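Local coordinates for protein carbonic anhydrase (Neosartorya fumigata, PDB 6LAC) that is a zinc-dependent beta-class carbonic anhydrase that probably catalyses the reversible hydration of carbon dioxide to hydrogencarbonate, at residues A[108-113]-A[136-141]; A[29-34]-A[45-50]; A[150-155]-A[161-166]. The protein carries 1 engineered substitution. One frame throughout, in Å; residues are numbered along the deposited sequence.

Contact 1. Residues A[108-113]-A[136-141]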
loop_
_atom_site.group_PDB
_atom_site.type_symbol
_atom_site.label_atom_id
_atom_site.label_comp_id
_atom_site.label_asym_id
_atom_site.label_seq_id
_atom_site.Cartn_x
_atom_site.Cartn_y
_atom_site.Cartn_z
ATOM N N SER A 108 4.355 10.679 -12.860
ATOM C CA SER A 108 5.382 10.918 -13.896
ATOM C C SER A 108 5.841 12.377 -13.847
ATOM O O SER A 108 7.015 12.573 -14.040
ATOM C CB SER A 108 4.854 10.527 -15.236
ATOM O OG SER A 108 3.773 11.356 -15.565
ATOM N N SER A 109 4.969 13.318 -13.523
ATOM C CA SER A 109 5.326 14.763 -13.395
ATOM C C SER A 109 6.251 14.962 -12.182
ATOM O O SER A 109 7.254 15.722 -12.262
ATOM C CB SER A 109 4.122 15.648 -13.297
ATOM O OG SER A 109 3.152 15.334 -14.293
ATOM N N VAL A 110 5.976 14.298 -11.064
ATOM C CA VAL A 110 6.874 14.394 -9.876
ATOM C C VAL A 110 8.289 13.974 -10.250
ATOM O O VAL A 110 9.251 14.675 -9.925
ATOM C CB VAL A 110 6.329 13.535 -8.733
ATOM C CG1 VAL A 110 7.344 13.400 -7.596
ATOM C CG2 VAL A 110 5.004 14.121 -8.295
ATOM N N LEU A 111 8.420 12.850 -10.946
ATOM C CA LEU A 111 9.763 12.347 -11.313
ATOM C C LEU A 111 10.398 13.273 -12.370
ATOM O O LEU A 111 11.612 13.470 -12.293
ATOM C CB LEU A 111 9.641 10.902 -11.801
ATOM C CG LEU A 111 9.292 9.910 -10.702
ATOM C CD1 LEU A 111 9.082 8.537 -11.281
ATOM C CD2 LEU A 111 10.334 9.845 -9.612
ATOM N N ASP A 112 9.608 13.805 -13.307
ATOM C CA ASP A 112 10.167 14.749 -14.305
ATOM C C ASP A 112 10.727 15.938 -13.530
ATOM O O ASP A 112 11.865 16.396 -13.838
ATOM C CB ASP A 112 9.144 15.071 -15.400
ATOM C CG ASP A 112 8.974 13.973 -16.447
ATOM O OD1 ASP A 112 9.851 13.069 -16.540
ATOM O OD2 ASP A 112 7.960 14.010 -17.148
ATOM N N THR A 113 9.949 16.514 -12.621
ATOM C CA THR A 113 10.417 17.639 -11.811
ATOM C C THR A 113 11.645 17.287 -10.963
ATOM O O THR A 113 12.529 18.124 -10.847
ATOM C CB THR A 113 9.287 18.176 -10.953
ATOM O OG1 THR A 113 8.424 18.834 -11.870
ATOM C CG2 THR A 113 9.767 19.130 -9.891
ATOM N N GLU A 136 16.661 8.633 -3.255
ATOM C CA GLU A 136 16.871 9.478 -2.052
ATOM C C GLU A 136 16.181 10.816 -2.240
ATOM O O GLU A 136 15.533 11.325 -1.296
ATOM C CB GLU A 136 18.376 9.684 -1.809
ATOM C CG GLU A 136 19.117 8.408 -1.477
ATOM C CD GLU A 136 20.629 8.444 -1.591
ATOM O OE1 GLU A 136 21.133 9.526 -1.938
ATOM O OE2 GLU A 136 21.267 7.377 -1.369
ATOM N N LEU A 137 16.370 11.433 -3.389
ATOM C CA LEU A 137 15.786 12.747 -3.666
ATOM C C LEU A 137 14.276 12.646 -3.598
ATOM O O LEU A 137 13.602 13.596 -3.177
ATOM C CB LEU A 137 16.276 13.314 -4.999
ATOM C CG LEU A 137 17.756 13.740 -5.007
ATOM C CD1 LEU A 137 18.252 13.826 -6.424
ATOM C CD2 LEU A 137 17.931 15.080 -4.308
ATOM N N ASN A 138 13.695 11.576 -4.140
ATOM C CA ASN A 138 12.228 11.408 -4.102
ATOM C C ASN A 138 11.773 11.359 -2.639
ATOM O O ASN A 138 10.765 11.968 -2.317
ATOM C CB ASN A 138 11.824 10.198 -4.917
ATOM C CG ASN A 138 10.345 9.983 -4.975
ATOM O OD1 ASN A 138 9.623 10.902 -5.336
ATOM N ND2 ASN A 138 9.933 8.760 -4.615
ATOM N N VAL A 139 12.459 10.607 -1.804
ATOM C CA VAL A 139 12.075 10.566 -0.356
ATOM C C VAL A 139 12.135 11.975 0.223
ATOM O O VAL A 139 11.142 12.412 0.830
ATOM C CB VAL A 139 12.948 9.612 0.453
ATOM C CG1 VAL A 139 12.595 9.714 1.928
ATOM C CG2 VAL A 139 12.777 8.160 -0.011
ATOM N N LEU A 140 13.201 12.711 -0.040
ATOM C CA LEU A 140 13.330 14.066 0.559
ATOM C C LEU A 140 12.202 14.933 0.067
ATOM O O LEU A 140 11.604 15.661 0.881
ATOM C CB LEU A 140 14.677 14.630 0.170
ATOM C CG LEU A 140 15.884 14.055 0.894
ATOM C CD1 LEU A 140 17.158 14.570 0.229
ATOM C CD2 LEU A 140 15.866 14.386 2.378
ATOM N N GLU A 141 11.906 14.910 -1.230
ATOM C CA GLU A 141 10.855 15.808 -1.763
ATOM C C GLU A 141 9.497 15.333 -1.293
ATOM O O GLU A 141 8.635 16.184 -0.994
ATOM C CB GLU A 141 10.999 15.904 -3.282
ATOM C CG GLU A 141 12.317 16.557 -3.668
ATOM C CD GLU A 141 12.376 18.069 -3.778
ATOM O OE1 GLU A 141 11.688 18.764 -2.972
ATOM O OE2 GLU A 141 13.111 18.558 -4.690
#

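Contact 2. Residues A[29-34]-A[45-50]. With ZN (zinc ion), chain C.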
loop_
_atom_site.group_PDB
_atom_site.type_symbol
_atom_site.label_atom_id
_atom_site.label_comp_id
_atom_site.label_asym_id
_atom_site.label_seq_id
_atom_site.Cartn_x
_atom_site.Cartn_y
_atom_site.Cartn_z
ATOM N N VAL A 29 2.132 3.982 13.524
ATOM C CA VAL A 29 2.941 4.840 12.632
ATOM C C VAL A 29 2.402 4.666 11.219
ATOM O O VAL A 29 2.223 3.498 10.783
ATOM C CB VAL A 29 4.428 4.456 12.725
ATOM C CG1 VAL A 29 5.248 5.246 11.738
ATOM C CG2 VAL A 29 4.942 4.570 14.176
ATOM N N LEU A 30 2.163 5.759 10.515
ATOM C CA LEU A 30 1.790 5.666 9.078
ATOM C C LEU A 30 3.086 5.461 8.325
ATOM O O LEU A 30 3.973 6.343 8.307
ATOM C CB LEU A 30 1.073 6.935 8.645
ATOM C CG LEU A 30 0.884 7.108 7.134
ATOM C CD1 LEU A 30 0.093 5.952 6.514
ATOM C CD2 LEU A 30 0.238 8.415 6.831
ATOM N N TRP A 31 3.202 4.305 7.678
ATOM C CA TRP A 31 4.397 3.879 6.911
ATOM C C TRP A 31 4.045 3.997 5.442
ATOM O O TRP A 31 3.159 3.213 5.005
ATOM C CB TRP A 31 4.805 2.472 7.294
ATOM C CG TRP A 31 6.111 2.056 6.714
ATOM C CD1 TRP A 31 6.383 1.546 5.477
ATOM C CD2 TRP A 31 7.364 2.143 7.391
ATOM N NE1 TRP A 31 7.729 1.358 5.335
ATOM C CE2 TRP A 31 8.356 1.695 6.499
ATOM C CE3 TRP A 31 7.753 2.583 8.652
ATOM C CZ2 TRP A 31 9.719 1.667 6.855
ATOM C CZ3 TRP A 31 9.078 2.542 8.994
ATOM C CH2 TRP A 31 10.034 2.095 8.119
ATOM N N ILE A 32 4.654 4.866 4.690
ATOM C CA ILE A 32 4.418 5.076 3.244
ATOM C C ILE A 32 5.579 4.476 2.502
ATOM O O ILE A 32 6.693 4.975 2.617
ATOM C CB ILE A 32 4.218 6.534 2.910
ATOM C CG1 ILE A 32 3.017 7.090 3.670
ATOM C CG2 ILE A 32 4.080 6.739 1.413
ATOM C CD1 ILE A 32 2.927 8.603 3.695
ATOM N N GLY A 33 5.346 3.387 1.801
ATOM C CA GLY A 33 6.358 2.646 1.062
ATOM C C GLY A 33 5.916 2.501 -0.379
ATOM O O GLY A 33 4.827 2.904 -0.820
ATOM N N CYS A 34 6.793 1.896 -1.161
ATOM C CA CYS A 34 6.598 1.698 -2.624
ATOM C C CYS A 34 6.129 0.282 -2.951
ATOM O O CYS A 34 6.598 -0.722 -2.402
ATOM C CB CYS A 34 7.877 1.976 -3.377
ATOM S SG CYS A 34 7.685 1.793 -5.176
ATOM N N SER A 45 12.113 -1.517 9.870
ATOM C CA SER A 45 11.302 -0.360 10.353
ATOM C C SER A 45 11.544 -0.073 11.830
ATOM O O SER A 45 11.198 1.045 12.282
ATOM C CB SER A 45 9.849 -0.612 10.151
ATOM O OG SER A 45 9.377 -1.681 10.950
ATOM N N GLY A 46 12.031 -1.038 12.603
ATOM C CA GLY A 46 12.092 -0.859 14.070
ATOM C C GLY A 46 10.726 -0.981 14.733
ATOM O O GLY A 46 10.606 -0.615 15.908
ATOM N N LEU A 47 9.681 -1.405 14.006
ATOM C CA LEU A 47 8.305 -1.472 14.515
ATOM C C LEU A 47 7.813 -2.902 14.494
ATOM O O LEU A 47 7.953 -3.592 13.485
ATOM C CB LEU A 47 7.388 -0.625 13.621
ATOM C CG LEU A 47 7.579 0.890 13.663
ATOM C CD1 LEU A 47 6.832 1.586 12.530
ATOM C CD2 LEU A 47 7.141 1.432 15.004
ATOM N N PRO A 48 7.089 -3.346 15.517
ATOM C CA PRO A 48 6.310 -4.565 15.398
ATOM C C PRO A 48 5.173 -4.376 14.388
ATOM O O PRO A 48 4.759 -3.245 14.187
ATOM C CB PRO A 48 5.748 -4.817 16.796
ATOM C CG PRO A 48 5.789 -3.477 17.452
ATOM C CD PRO A 48 6.855 -2.637 16.779
ATOM N N ALA A 49 4.717 -5.451 13.767
ATOM C CA ALA A 49 3.703 -5.396 12.689
ATOM C C ALA A 49 2.463 -4.657 13.158
ATOM O O ALA A 49 1.813 -3.962 12.346
ATOM C CB ALA A 49 3.391 -6.800 12.238
ATOM N N ASP A 50 2.065 -4.832 14.421
ATOM C CA ASP A 50 0.789 -4.263 14.884
ATOM C C ASP A 50 0.901 -2.738 15.104
ATOM O O ASP A 50 -0.159 -2.128 15.289
ATOM C CB ASP A 50 0.264 -4.986 16.141
ATOM C CG ASP A 50 1.113 -4.908 17.391
ATOM O OD1 ASP A 50 2.140 -4.210 17.415
ATOM O OD2 ASP A 50 0.732 -5.609 18.367
HETATM ZN ZN ZN C . 9.795 1.251 -5.743
#

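Contact 3. Residues A[150-155]-A[161-166]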
loop_
_atom_site.group_PDB
_atom_site.type_symbol
_atom_site.label_atom_id
_atom_site.label_comp_id
_atom_site.label_asym_id
_atom_site.label_seq_id
_atom_site.Cartn_x
_atom_site.Cartn_y
_atom_site.Cartn_z
ATOM N N ALA A 150 -1.939 21.080 4.139
ATOM C CA ALA A 150 -2.651 21.868 5.167
ATOM C C ALA A 150 -2.807 21.032 6.434
ATOM O O ALA A 150 -2.588 21.545 7.545
ATOM C CB ALA A 150 -3.983 22.355 4.661
ATOM N N GLU A 151 -3.150 19.764 6.291
ATOM C CA GLU A 151 -3.455 18.879 7.434
ATOM C C GLU A 151 -2.152 18.645 8.200
ATOM O O GLU A 151 -2.146 18.731 9.460
ATOM C CB GLU A 151 -4.042 17.550 6.942
ATOM C CG GLU A 151 -5.172 17.709 5.936
ATOM C CD GLU A 151 -4.779 17.550 4.473
ATOM O OE1 GLU A 151 -5.564 16.920 3.719
ATOM O OE2 GLU A 151 -3.723 18.067 4.071
ATOM N N ALA A 152 -1.055 18.428 7.498
ATOM C CA ALA A 152 0.220 18.182 8.211
ATOM C C ALA A 152 0.696 19.500 8.815
ATOM O O ALA A 152 1.253 19.472 9.935
ATOM C CB ALA A 152 1.246 17.575 7.291
ATOM N N ALA A 153 0.595 20.624 8.112
ATOM C CA ALA A 153 1.162 21.896 8.605
ATOM C C ALA A 153 0.497 22.265 9.920
ATOM O O ALA A 153 1.200 22.750 10.841
ATOM C CB ALA A 153 0.991 23.023 7.608
ATOM N N GLU A 154 -0.805 22.106 10.022
ATOM C CA GLU A 154 -1.536 22.389 11.274
ATOM C C GLU A 154 -0.981 21.488 12.378
ATOM O O GLU A 154 -0.683 22.017 13.486
ATOM C CB GLU A 154 -3.031 22.180 11.059
ATOM C CG GLU A 154 -3.832 22.621 12.262
ATOM C CD GLU A 154 -5.141 21.902 12.573
ATOM O OE1 GLU A 154 -5.479 20.931 11.866
ATOM O OE2 GLU A 154 -5.796 22.296 13.579
ATOM N N ALA A 155 -0.833 20.206 12.117
ATOM C CA ALA A 155 -0.372 19.280 13.172
ATOM C C ALA A 155 1.102 19.544 13.552
ATOM O O ALA A 155 1.446 19.509 14.750
ATOM C CB ALA A 155 -0.591 17.861 12.710
ATOM N N LEU A 161 2.954 16.109 15.203
ATOM C CA LEU A 161 3.273 15.244 14.041
ATOM C C LEU A 161 4.725 15.404 13.722
ATOM O O LEU A 161 5.253 16.546 13.745
ATOM C CB LEU A 161 2.445 15.685 12.864
ATOM C CG LEU A 161 2.656 14.879 11.574
ATOM C CD1 LEU A 161 2.291 13.419 11.734
ATOM C CD2 LEU A 161 1.873 15.490 10.442
ATOM N N ASN A 162 5.402 14.309 13.421
ATOM C CA ASN A 162 6.714 14.310 12.776
ATOM C C ASN A 162 6.641 13.449 11.515
ATOM O O ASN A 162 6.016 12.384 11.601
ATOM C CB ASN A 162 7.792 13.806 13.726
ATOM C CG ASN A 162 8.192 14.832 14.790
ATOM O OD1 ASN A 162 8.610 15.919 14.457
ATOM N ND2 ASN A 162 8.041 14.445 16.016
ATOM N N ILE A 163 7.309 13.915 10.487
ATOM C CA ILE A 163 7.422 13.156 9.205
ATOM C C ILE A 163 8.887 12.849 9.000
ATOM O O ILE A 163 9.727 13.781 9.105
ATOM C CB ILE A 163 6.811 13.921 8.041
ATOM C CG1 ILE A 163 5.371 14.345 8.348
ATOM C CG2 ILE A 163 6.874 13.066 6.768
ATOM C CD1 ILE A 163 4.652 15.072 7.231
ATOM N N TRP A 164 9.227 11.605 8.720
ATOM C CA TRP A 164 10.607 11.103 8.675
ATOM C C TRP A 164 10.836 10.547 7.271
ATOM O O TRP A 164 9.895 9.949 6.686
ATOM C CB TRP A 164 10.835 10.039 9.721
ATOM C CG TRP A 164 10.429 10.454 11.105
ATOM C CD1 TRP A 164 9.277 10.133 11.725
ATOM C CD2 TRP A 164 11.186 11.297 11.999
ATOM N NE1 TRP A 164 9.266 10.660 12.987
ATOM C CE2 TRP A 164 10.392 11.419 13.159
ATOM C CE3 TRP A 164 12.391 12.013 11.899
ATOM C CZ2 TRP A 164 10.815 12.171 14.270
ATOM C CZ3 TRP A 164 12.797 12.753 13.001
ATOM C CH2 TRP A 164 12.013 12.825 14.152
ATOM N N GLY A 165 12.014 10.661 6.717
ATOM C CA GLY A 165 12.399 9.977 5.478
ATOM C C GLY A 165 13.414 8.915 5.746
ATOM O O GLY A 165 14.371 9.135 6.531
ATOM N N MET A 166 13.276 7.785 5.077
ATOM C CA MET A 166 14.365 6.804 5.098
ATOM C C MET A 166 14.432 6.097 3.768
ATOM O O MET A 166 13.521 6.210 2.940
ATOM C CB MET A 166 14.203 5.825 6.221
ATOM C CG MET A 166 12.994 5.044 6.100
ATOM S SD MET A 166 12.963 3.583 7.183
ATOM C CE MET A 166 14.113 2.459 6.384
#

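Contact 1. Residues A[108-113]-A[136-141]
The flat carboxamide of N138 meets V110 ahead of its oxygen and L111 over one face. V110 CG1 stands 4.1 Å from N138 OD1 and nearly continues the carbonyl bond, with an angle of about 163° at OD1. L111 CD2 lies over the plane of the amide, 4.5 Å from N138 OD1. This is a light helix-helix contact in the alpha/beta fold of a beta-class carbonic anhydrase: helix 107-117 approaches helix 127-148, L111 and N138 have the nearest CA atoms at 7.7 Å, and only 77 Å² is buried between the two segments. With CG anti to the backbone N (chi1 -178°), N138 reaches off its helix toward the other one and crosses the V110 side chain at about a right angle. V110 offers the methyl that is anti to its own backbone N, while the L111 side chain leaves its helix obliquely and only its end swings in. No hydrogen bond joins the segments. The other end of the amide is engaged, since N138 ND2 is bonded to the carbonyl oxygen of G59, which probably helps to fix the rotation of the group, with OD1 toward the two aliphatic side chains. L114, one turn beyond V110, also packs on N138 and on E141, whose carboxylate is bonded to H118. The metal site is near but not touched: the nearest side-chain atom of N138 is about 8 Å from the zinc ion. Within helix 107-117, T113 OG1 makes a weak hydrogen bond, 3.3 Å long, to the backbone O of S109.

Contact 2. Residues A[29-34]-A[45-50]
V29 opens strand 29-34 against L47: its CB is 3.7 Å from L47 CD1, and its CG2 sits 3.9 Å from L47 CD2. The strand lies between 83-89 and 52-57 in the parallel part of the beta-carbonic anhydrase sheet, and 45-50 belongs to the loop that leads from it to 52-57. L30 turns away from this loop, in the usual alternation of a strand, and W31 turns back to it. The indole of W31, with CG anti to the backbone N (chi1 -171°), extends alongside the loop and carries S45 over one face. S45 CB comes within 3.4 Å of W31 CH2 and lies as close to CZ3. L47 CD1 approaches the same ring obliquely, 4.1 Å from W31 CE3, so one methyl fills the angle between V29 and the indole. I52 of strand 52-57 also packs on W31, S45 and L47, while the indole N-H is bonded to E41. Beyond I32 and G33 the strand ends at C34, whose SG binds the zinc ion at 2.2 Å together with D36, H89 and C92. The loop thus packs on the first half of the strand, whose last residue provides one of the four zinc ligands. The S45 side chain also forms an ST turn: its OG, bonded also to the backbone O of L42, accepts from L47 N at 3.1 Å with an N-H...O angle of 152°.

Contact 3. Residues A[150-155]-A[161-166]
L161 holds its CG anti to the backbone N (chi1 -180°), and a chi2 of 62° then sets CD2 against the flank of helix 150-157, over A152 and A155. I163, with chi1 -53° and an extended chi2, stretches CD1 toward the same helix. Two alanines, three residues apart and hence on neighbouring turns, receive them. A155 CB meets L161 CB at 3.7 Å; the CA atoms of A155 and L161, 5.5 Å apart, are the nearest pair between the segments. One turn earlier, A152 CB touches L161 CD2 at 3.8 Å, and A152 CA is almost as near to that methyl. I163 CD1 makes a looser contact, 4.2 Å from A152 CB. The small alanine side chains let the leucine lie close to the helix surface, and the contact is wholly apolar, with 156 Å² buried and no hydrogen bond across it. L161 rests on I84 of strand 83-89 as well, while I163 also packs on V143 and L146 of helix 127-148, so its side chain sits where both helices cover the sheet. The carbonyl oxygen of I163 is bonded to R147 at the end of that longer helix. Lying away from the zinc site, this is plain core packing of a helix-loop-strand unit, the end of a beta-alpha-beta crossover that returns the chain to strand 162-169, parallel to strand 83-89 in the carbonic anhydrase sheet.

In the fold
The three contacts follow one another along the chain in the order 2, 1, 3. Contacts 2 and 3 reach the same mixed sheet through strands 29-34 and 162-169, which flank strand 83-89; their centres are 16 Å apart, and they touch where W31 CH2 meets M166 SD at 3.4 Å. Contact 1 lies among the helices, 21 Å from contact 2 and on the opposite side of the chain's centre. It joins contact 3 through V139, which packs on G165 and M166, and helix 127-148 leads directly into helix 150-157. Contact 2 includes the zinc ligand C34, N138 of contact 1 lies about 8 Å from the zinc at its nearest side-chain atom, and contact 3 lies away from the site.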